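Long-range contacts in shikimate dehydrogenase (NADP(+)) (Thermus thermophilus, PDB 2D5C), which catalyses the reversible NADPH-linked reduction of 3-dehydroshikimate to shikimate, the fourth of seven steps on the route to chorismate: residues E194-E199 / K219-K224; R208-R213 / V225-P230. All blocks are in the same frame, centred on the assembly; numbering follows the deposited sequence.

Contact 1: residues E194-E199 / K219-K224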
ATOM      1  N   GLU A 194     -34.436  15.105 -27.269  1.00 28.52           N
ATOM      2  CA  GLU A 194     -35.453  15.949 -26.643  1.00 32.99           C
ATOM      3  C   GLU A 194     -35.497  15.886 -25.114  1.00 31.81           C
ATOM      4  O   GLU A 194     -36.246  16.646 -24.490  1.00 30.99           O
ATOM      5  CB  GLU A 194     -36.846  15.615 -27.195  1.00 35.77           C
ATOM      6  CG  GLU A 194     -37.287  14.165 -26.995  1.00 41.54           C
ATOM      7  CD  GLU A 194     -38.769  13.955 -27.301  1.00 47.66           C
ATOM      8  OE1 GLU A 194     -39.338  14.751 -28.083  1.00 45.91           O
ATOM      9  OE2 GLU A 194     -39.365  12.992 -26.769  1.00 39.50           O
ATOM     10  N   LEU A 195     -34.718  14.988 -24.504  1.00 27.86           N
ATOM     11  CA  LEU A 195     -34.714  14.889 -23.042  1.00 26.85           C
ATOM     12  C   LEU A 195     -33.542  15.639 -22.408  1.00 26.38           C
ATOM     13  O   LEU A 195     -33.418  15.701 -21.179  1.00 26.92           O
ATOM     14  CB  LEU A 195     -34.712  13.422 -22.594  1.00 25.69           C
ATOM     15  CG  LEU A 195     -35.980  12.627 -22.950  1.00 27.38           C
ATOM     16  CD1 LEU A 195     -35.935  11.260 -22.262  1.00 28.66           C
ATOM     17  CD2 LEU A 195     -37.218  13.392 -22.517  1.00 29.21           C
ATOM     18  N   PHE A 196     -32.683  16.213 -23.242  1.00 25.07           N
ATOM     19  CA  PHE A 196     -31.557  16.988 -22.718  1.00 27.87           C
ATOM     20  C   PHE A 196     -32.060  18.314 -22.145  1.00 31.69           C
ATOM     21  O   PHE A 196     -33.063  18.859 -22.620  1.00 34.52           O
ATOM     22  CB  PHE A 196     -30.542  17.335 -23.821  1.00 23.21           C
ATOM     23  CG  PHE A 196     -29.602  16.209 -24.188  1.00 24.84           C
ATOM     24  CD1 PHE A 196     -30.039  15.138 -24.962  1.00 25.87           C
ATOM     25  CD2 PHE A 196     -28.274  16.229 -23.768  1.00 24.77           C
ATOM     26  CE1 PHE A 196     -29.166  14.104 -25.315  1.00 23.41           C
ATOM     27  CE2 PHE A 196     -27.386  15.196 -24.116  1.00 25.23           C
ATOM     28  CZ  PHE A 196     -27.834  14.136 -24.889  1.00 27.22           C
ATOM     29  N   PRO A 197     -31.381  18.847 -21.112  1.00 34.83           N
ATOM     30  CA  PRO A 197     -31.800  20.128 -20.531  1.00 32.20           C
ATOM     31  C   PRO A 197     -31.342  21.231 -21.503  1.00 35.99           C
ATOM     32  O   PRO A 197     -30.408  21.007 -22.271  1.00 37.45           O
ATOM     33  CB  PRO A 197     -31.040  20.160 -19.214  1.00 30.19           C
ATOM     34  CG  PRO A 197     -29.715  19.521 -19.592  1.00 26.73           C
ATOM     35  CD  PRO A 197     -30.239  18.288 -20.367  1.00 30.10           C
ATOM     36  N   GLU A 198     -32.004  22.394 -21.501  1.00 41.88           N
ATOM     37  CA  GLU A 198     -31.620  23.483 -22.419  1.00 45.27           C
ATOM     38  C   GLU A 198     -30.441  24.297 -21.858  1.00 43.97           C
ATOM     39  O   GLU A 198     -29.916  25.196 -22.522  1.00 43.50           O
ATOM     40  CB  GLU A 198     -32.811  24.415 -22.722  1.00 53.15           C
ATOM     41  CG  GLU A 198     -34.062  23.793 -23.374  1.00 60.52           C
ATOM     42  CD  GLU A 198     -33.901  23.426 -24.844  1.00 69.58           C
ATOM     43  OE1 GLU A 198     -33.196  24.139 -25.607  1.00 75.79           O
ATOM     44  OE2 GLU A 198     -34.527  22.413 -25.223  1.00 74.56           O
ATOM     45  N   GLU A 199     -30.031  23.983 -20.629  1.00 39.79           N
ATOM     46  CA  GLU A 199     -28.896  24.666 -20.008  1.00 38.72           C
ATOM     47  C   GLU A 199     -28.206  23.793 -18.963  1.00 33.52           C
ATOM     48  O   GLU A 199     -28.839  22.964 -18.312  1.00 38.17           O
ATOM     49  CB  GLU A 199     -29.337  25.976 -19.349  1.00 44.79           C
ATOM     50  CG  GLU A 199     -30.038  25.793 -18.010  1.00 53.86           C
ATOM     51  CD  GLU A 199     -30.118  27.087 -17.210  1.00 65.52           C
ATOM     52  OE1 GLU A 199     -31.072  27.860 -17.421  1.00 69.35           O
ATOM     53  OE2 GLU A 199     -29.223  27.332 -16.371  1.00 71.01           O
ATOM     54  N   LYS A 219     -23.417  19.296 -26.652  1.00 18.94           N
ATOM     55  CA  LYS A 219     -22.785  20.531 -27.090  1.00 24.36           C
ATOM     56  C   LYS A 219     -23.728  21.324 -28.006  1.00 27.39           C
ATOM     57  O   LYS A 219     -23.899  22.532 -27.836  1.00 26.05           O
ATOM     58  CB  LYS A 219     -21.459  20.222 -27.789  1.00 23.31           C
ATOM     59  CG  LYS A 219     -20.675  21.446 -28.198  1.00 30.61           C
ATOM     60  CD  LYS A 219     -19.199  21.115 -28.403  1.00 36.69           C
ATOM     61  CE  LYS A 219     -18.990  20.080 -29.490  1.00 46.39           C
ATOM     62  NZ  LYS A 219     -17.546  19.748 -29.657  1.00 46.59           N
ATOM     63  N   ALA A 220     -24.366  20.643 -28.954  1.00 22.33           N
ATOM     64  CA  ALA A 220     -25.297  21.314 -29.869  1.00 23.81           C
ATOM     65  C   ALA A 220     -26.533  21.885 -29.171  1.00 28.13           C
ATOM     66  O   ALA A 220     -27.179  22.823 -29.682  1.00 28.61           O
ATOM     67  CB  ALA A 220     -25.731  20.340 -30.970  1.00 22.46           C
ATOM     68  N   LYS A 221     -26.855  21.321 -28.007  1.00 27.42           N
ATOM     69  CA  LYS A 221     -28.013  21.724 -27.214  1.00 31.08           C
ATOM     70  C   LYS A 221     -27.752  22.979 -26.390  1.00 33.14           C
ATOM     71  O   LYS A 221     -28.673  23.557 -25.817  1.00 40.62           O
ATOM     72  CB  LYS A 221     -28.411  20.596 -26.259  1.00 33.68           C
ATOM     73  CG  LYS A 221     -29.767  20.770 -25.603  1.00 44.43           C
ATOM     74  CD  LYS A 221     -30.886  20.510 -26.600  1.00 47.56           C
ATOM     75  CE  LYS A 221     -30.803  19.091 -27.147  1.00 52.97           C
ATOM     76  NZ  LYS A 221     -31.776  18.838 -28.243  1.00 45.58           N
ATOM     77  N   GLY A 222     -26.495  23.390 -26.318  1.00 26.52           N
ATOM     78  CA  GLY A 222     -26.166  24.567 -25.543  1.00 28.66           C
ATOM     79  C   GLY A 222     -25.712  24.227 -24.139  1.00 27.09           C
ATOM     80  O   GLY A 222     -25.949  25.003 -23.210  1.00 27.85           O
ATOM     81  N   LEU A 223     -25.081  23.062 -23.973  1.00 23.31           N
ATOM     82  CA  LEU A 223     -24.571  22.643 -22.673  1.00 22.72           C
ATOM     83  C   LEU A 223     -23.052  22.669 -22.698  1.00 23.44           C
ATOM     84  O   LEU A 223     -22.433  22.449 -23.742  1.00 25.26           O
ATOM     85  CB  LEU A 223     -25.024  21.208 -22.323  1.00 17.99           C
ATOM     86  CG  LEU A 223     -26.520  20.895 -22.338  1.00 22.14           C
ATOM     87  CD1 LEU A 223     -26.706  19.466 -21.831  1.00 21.10           C
ATOM     88  CD2 LEU A 223     -27.293  21.866 -21.475  1.00 23.23           C
ATOM     89  N   LYS A 224     -22.445  22.935 -21.546  1.00 21.07           N
ATOM     90  CA  LYS A 224     -20.992  22.935 -21.441  1.00 19.07           C
ATOM     91  C   LYS A 224     -20.637  21.444 -21.375  1.00 25.36           C
ATOM     92  O   LYS A 224     -21.345  20.681 -20.721  1.00 27.33           O
ATOM     93  CB  LYS A 224     -20.560  23.645 -20.151  1.00 26.48           C
ATOM     94  CG  LYS A 224     -19.066  23.906 -20.067  1.00 29.70           C
ATOM     95  CD  LYS A 224     -18.702  24.599 -18.757  1.00 38.05           C
ATOM     96  CE  LYS A 224     -17.210  24.889 -18.678  1.00 40.41           C
ATOM     97  NZ  LYS A 224     -16.759  25.777 -19.783  1.00 50.73           N
TER
HETATM   98  O   HOH W   1     -28.202  26.801 -23.408  1.00 40.27           O
HETATM   99  O   HOH W   2     -29.262  26.389 -25.317  1.00 59.24           O
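Lys-221 lays its aliphatic chain against the loop at Phe-196 and Pro-197: CG sits 3.4 Å from Pro-197 O, and CE packs 3.8 Å from Phe-196 CB. Its CG is anti to the backbone N (chi1 -167°), and bends at chi2 and chi3 fold the chain back along the loop, bringing NZ to a hydrogen bond with Ala-193 O. The carboxylate of Glu-198 is nearby but not in contact, with OE2 5.4 Å from NZ of Lys-221, so any attraction is probably modest.

Leu-223 supplies the apolar half. Its CD1 lies 3.8 Å from Pro-197 CG and also reaches the edge of the Phe-196 ring, near the ring plane, while CD2 presses on backbone, 3.3 Å from Glu-199 C. Residues 219-224 carry the chain from helix 213-220 to strand 224-226, an outermost strand of the parallel, Rossmann-type sheet. Gly-222 makes the turn with positive phi (95°) in a Schellman motif, where a CB would jam against the preceding carbonyl oxygen. Cut back to an alanine, Leu-223 would lose both methyls, which would probably open a gap beside the Pro-197 ring and the Phe-196 edge and uncover the backbone at Glu-199.

No direct hydrogen bond crosses the contact. Water links Glu-198 O to the carbonyls of Lys-221 and Gly-222, but the two modelled sites lie too close together to be both full, so this bridge is doubtful in detail.

Contact 2: residues R208-R213 / V225-P230. With SO4 (sulfate ion), chain D; SO4 (sulfate ion), chain C.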
ATOM      1  N   ARG A 208     -14.513   6.392 -26.347  1.00 31.02           N
ATOM      2  CA  ARG A 208     -14.306   5.689 -27.617  1.00 28.44           C
ATOM      3  C   ARG A 208     -15.664   5.535 -28.282  1.00 30.88           C
ATOM      4  O   ARG A 208     -16.440   4.644 -27.930  1.00 29.70           O
ATOM      5  CB  ARG A 208     -13.697   4.298 -27.401  1.00 37.07           C
ATOM      6  CG  ARG A 208     -12.189   4.283 -27.206  1.00 41.00           C
ATOM      7  CD  ARG A 208     -11.656   2.851 -27.269  1.00 52.61           C
ATOM      8  NE  ARG A 208     -10.196   2.792 -27.214  1.00 59.38           N
ATOM      9  CZ  ARG A 208      -9.388   3.234 -28.175  1.00 63.54           C
ATOM     10  NH1 ARG A 208      -9.894   3.769 -29.278  1.00 64.53           N
ATOM     11  NH2 ARG A 208      -8.071   3.146 -28.029  1.00 61.20           N
ATOM     12  N   PRO A 209     -15.986   6.406 -29.252  1.00 24.41           N
ATOM     13  CA  PRO A 209     -15.211   7.528 -29.790  1.00 28.72           C
ATOM     14  C   PRO A 209     -15.052   8.651 -28.760  1.00 32.66           C
ATOM     15  O   PRO A 209     -15.802   8.701 -27.784  1.00 30.86           O
ATOM     16  CB  PRO A 209     -16.053   7.965 -30.978  1.00 28.19           C
ATOM     17  CG  PRO A 209     -17.448   7.725 -30.483  1.00 30.23           C
ATOM     18  CD  PRO A 209     -17.331   6.362 -29.850  1.00 29.34           C
ATOM     19  N   LEU A 210     -14.092   9.550 -28.974  1.00 25.70           N
ATOM     20  CA  LEU A 210     -13.886  10.656 -28.034  1.00 26.91           C
ATOM     21  C   LEU A 210     -15.125  11.551 -27.993  1.00 25.26           C
ATOM     22  O   LEU A 210     -15.654  11.854 -26.920  1.00 24.93           O
ATOM     23  CB  LEU A 210     -12.658  11.488 -28.426  1.00 25.18           C
ATOM     24  CG  LEU A 210     -12.313  12.669 -27.512  1.00 29.91           C
ATOM     25  CD1 LEU A 210     -11.987  12.157 -26.099  1.00 28.16           C
ATOM     26  CD2 LEU A 210     -11.119  13.443 -28.082  1.00 27.79           C
ATOM     27  N   TRP A 211     -15.579  11.989 -29.164  1.00 26.03           N
ATOM     28  CA  TRP A 211     -16.769  12.820 -29.240  1.00 22.63           C
ATOM     29  C   TRP A 211     -17.959  11.957 -29.597  1.00 28.20           C
ATOM     30  O   TRP A 211     -18.313  11.795 -30.759  1.00 25.18           O
ATOM     31  CB  TRP A 211     -16.569  13.949 -30.251  1.00 28.01           C
ATOM     32  CG  TRP A 211     -15.621  14.956 -29.704  1.00 26.01           C
ATOM     33  CD1 TRP A 211     -14.288  15.066 -29.976  1.00 30.72           C
ATOM     34  CD2 TRP A 211     -15.900  15.913 -28.669  1.00 27.72           C
ATOM     35  NE1 TRP A 211     -13.719  16.026 -29.170  1.00 30.76           N
ATOM     36  CE2 TRP A 211     -14.687  16.561 -28.361  1.00 27.97           C
ATOM     37  CE3 TRP A 211     -17.059  16.279 -27.973  1.00 31.13           C
ATOM     38  CZ2 TRP A 211     -14.597  17.563 -27.383  1.00 31.81           C
ATOM     39  CZ3 TRP A 211     -16.971  17.275 -26.998  1.00 32.68           C
ATOM     40  CH2 TRP A 211     -15.745  17.904 -26.715  1.00 32.08           C
ATOM     41  N   THR A 212     -18.538  11.375 -28.556  1.00 22.70           N
ATOM     42  CA  THR A 212     -19.682  10.489 -28.643  1.00 25.18           C
ATOM     43  C   THR A 212     -20.925  11.212 -29.123  1.00 25.07           C
ATOM     44  O   THR A 212     -20.972  12.442 -29.141  1.00 24.81           O
ATOM     45  CB  THR A 212     -19.976   9.893 -27.258  1.00 22.25           C
ATOM     46  OG1 THR A 212     -20.227  10.960 -26.339  1.00 20.42           O
ATOM     47  CG2 THR A 212     -18.770   9.097 -26.753  1.00 26.78           C
ATOM     48  N   ARG A 213     -21.938  10.447 -29.510  1.00 22.43           N
ATOM     49  CA  ARG A 213     -23.181  11.046 -29.949  1.00 22.45           C
ATOM     50  C   ARG A 213     -23.744  11.885 -28.794  1.00 22.71           C
ATOM     51  O   ARG A 213     -24.148  13.023 -28.992  1.00 21.15           O
ATOM     52  CB  ARG A 213     -24.188   9.979 -30.374  1.00 24.65           C
ATOM     53  CG  ARG A 213     -25.454  10.595 -30.925  1.00 24.14           C
ATOM     54  CD  ARG A 213     -26.448   9.591 -31.501  1.00 23.94           C
ATOM     55  NE  ARG A 213     -27.670  10.308 -31.853  1.00 22.51           N
ATOM     56  CZ  ARG A 213     -28.890   9.786 -31.869  1.00 23.97           C
ATOM     57  NH1 ARG A 213     -29.087   8.508 -31.563  1.00 25.64           N
ATOM     58  NH2 ARG A 213     -29.922  10.568 -32.151  1.00 23.66           N
ATOM     59  N   VAL A 225     -19.564  21.021 -22.034  1.00 20.42           N
ATOM     60  CA  VAL A 225     -19.235  19.594 -22.025  1.00 23.04           C
ATOM     61  C   VAL A 225     -17.800  19.231 -21.685  1.00 26.05           C
ATOM     62  O   VAL A 225     -16.886  20.045 -21.800  1.00 25.95           O
ATOM     63  CB  VAL A 225     -19.543  18.921 -23.406  1.00 19.58           C
ATOM     64  CG1 VAL A 225     -21.014  19.056 -23.752  1.00 23.22           C
ATOM     65  CG2 VAL A 225     -18.661  19.527 -24.497  1.00 29.04           C
ATOM     66  N   GLN A 226     -17.617  17.984 -21.258  1.00 23.96           N
ATOM     67  CA  GLN A 226     -16.294  17.462 -20.951  1.00 21.95           C
ATOM     68  C   GLN A 226     -16.236  16.008 -21.396  1.00 21.44           C
ATOM     69  O   GLN A 226     -17.159  15.241 -21.138  1.00 22.79           O
ATOM     70  CB  GLN A 226     -15.986  17.543 -19.455  1.00 26.38           C
ATOM     71  CG  GLN A 226     -14.569  17.074 -19.137  1.00 26.91           C
ATOM     72  CD  GLN A 226     -14.219  17.205 -17.672  1.00 35.12           C
ATOM     73  OE1 GLN A 226     -14.817  16.547 -16.817  1.00 30.64           O
ATOM     74  NE2 GLN A 226     -13.248  18.062 -17.371  1.00 26.96           N
ATOM     75  N   THR A 227     -15.157  15.634 -22.076  1.00 20.49           N
ATOM     76  CA  THR A 227     -14.991  14.263 -22.546  1.00 21.47           C
ATOM     77  C   THR A 227     -14.572  13.396 -21.366  1.00 22.18           C
ATOM     78  O   THR A 227     -14.418  13.893 -20.254  1.00 25.46           O
ATOM     79  CB  THR A 227     -13.898  14.144 -23.621  1.00 27.17           C
ATOM     80  OG1 THR A 227     -12.629  14.430 -23.028  1.00 21.95           O
ATOM     81  CG2 THR A 227     -14.164  15.122 -24.779  1.00 24.52           C
ATOM     82  N   GLY A 228     -14.386  12.107 -21.623  1.00 23.36           N
ATOM     83  CA  GLY A 228     -14.006  11.190 -20.563  1.00 26.63           C
ATOM     84  C   GLY A 228     -12.516  11.144 -20.291  1.00 24.87           C
ATOM     85  O   GLY A 228     -12.084  10.476 -19.354  1.00 27.78           O
ATOM     86  N   LEU A 229     -11.717  11.857 -21.081  1.00 23.56           N
ATOM     87  CA  LEU A 229     -10.275  11.822 -20.871  1.00 25.25           C
ATOM     88  C   LEU A 229      -9.792  12.457 -19.563  1.00 26.17           C
ATOM     89  O   LEU A 229      -8.906  11.910 -18.900  1.00 29.27           O
ATOM     90  CB  LEU A 229      -9.535  12.459 -22.055  1.00 31.20           C
ATOM     91  CG  LEU A 229      -9.598  11.750 -23.413  1.00 34.98           C
ATOM     92  CD1 LEU A 229      -8.575  12.399 -24.352  1.00 32.50           C
ATOM     93  CD2 LEU A 229      -9.302  10.264 -23.259  1.00 30.86           C
ATOM     94  N   PRO A 230     -10.345  13.624 -19.180  1.00 24.34           N
ATOM     95  CA  PRO A 230      -9.876  14.213 -17.925  1.00 25.19           C
ATOM     96  C   PRO A 230     -10.066  13.268 -16.733  1.00 24.67           C
ATOM     97  O   PRO A 230      -9.176  13.156 -15.887  1.00 25.01           O
ATOM     98  CB  PRO A 230     -10.700  15.490 -17.815  1.00 26.75           C
ATOM     99  CG  PRO A 230     -10.852  15.888 -19.271  1.00 25.69           C
ATOM    100  CD  PRO A 230     -11.207  14.571 -19.912  1.00 22.89           C
TER
HETATM  101  S   SO4 D1403     -12.069  18.104 -22.998  1.00 56.46           S
HETATM  102  O1  SO4 D1403     -11.136  16.791 -23.214  1.00 49.75           O
HETATM  103  O2  SO4 D1403     -11.277  18.997 -22.178  1.00 54.68           O
HETATM  104  O3  SO4 D1403     -12.387  18.625 -24.158  1.00 58.64           O
HETATM  105  O4  SO4 D1403     -13.171  17.599 -22.218  1.00 51.20           O
HETATM  106  S   SO4 C1401     -33.230  10.352 -30.660  1.00 44.27           S
HETATM  107  O1  SO4 C1401     -32.548  11.738 -30.159  1.00 36.49           O
HETATM  108  O2  SO4 C1401     -34.562  10.373 -30.105  1.00 46.69           O
HETATM  109  O3  SO4 C1401     -33.222  10.297 -31.970  1.00 45.85           O
HETATM  110  O4  SO4 C1401     -32.455   9.345 -29.989  1.00 37.54           O
HETATM  111  O   HOH W   3     -15.347  11.422 -24.196  1.00 24.05           O
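Thr-227 pushes its methyl onto one face of the Trp-211 indole, a CH-pi contact with CG2 3.8 Å from the centroid of the six-membered ring and 19° off its normal. A chi1 of 67° sets OG1 between the backbone N and the carbonyl carbon, which leaves CG2 beside the N, turned to the indole. Val-225 CG2 meets the same ring at its edge, in plane, 3.8 Å from CZ3 of Trp-211. Leu-210 holds CG anti to its own N, and CD1, the branch turned aside at chi2 (62°), comes 3.6 Å from Leu-229 CG and also touches Thr-227 CB.

A water joins the backbones, donating to Leu-210 O and accepting from Gly-228 N, its oxygen 2.8 Å from that N; Gly-228 belongs to the NADP(+) site. Thr-227 holds the chain D sulfate, probably from the crystallisation liquor, with two donors: its backbone N reaches O4 at 2.8 Å, nearly straight, and OG1 donates to O1. OG1 also accepts a weak capping bond from Leu-229 N at the start of helix 229-244. Thr-227 is thus split by chemistry, its methyl given to the indole and its hydroxyl to anion and helix start, which probably limits rotation about chi1.

Overall arrangement
From the N terminus the chain builds the substrate-binding domain and most of the parallel NADP(+)-binding sheet before reaching either contact. Residues 194-199 come first, in the loop before strand 201-204; 208-213 follow that strand and lead into helix 213-220. The chain then returns: at 219-224 contact 1 closes its loop, and at 225-230, along strand 224-226 into helix 229-244, contact 2 closes its own. The two loops therefore cross, their segments alternating. Contact 1 ties the loop before strand 201-204 to the C-terminal end of helix 213-220, contact 2 the loop after it to the entry of helix 229-244. They meet where Lys-219 makes a cation-pi contact with Trp-211.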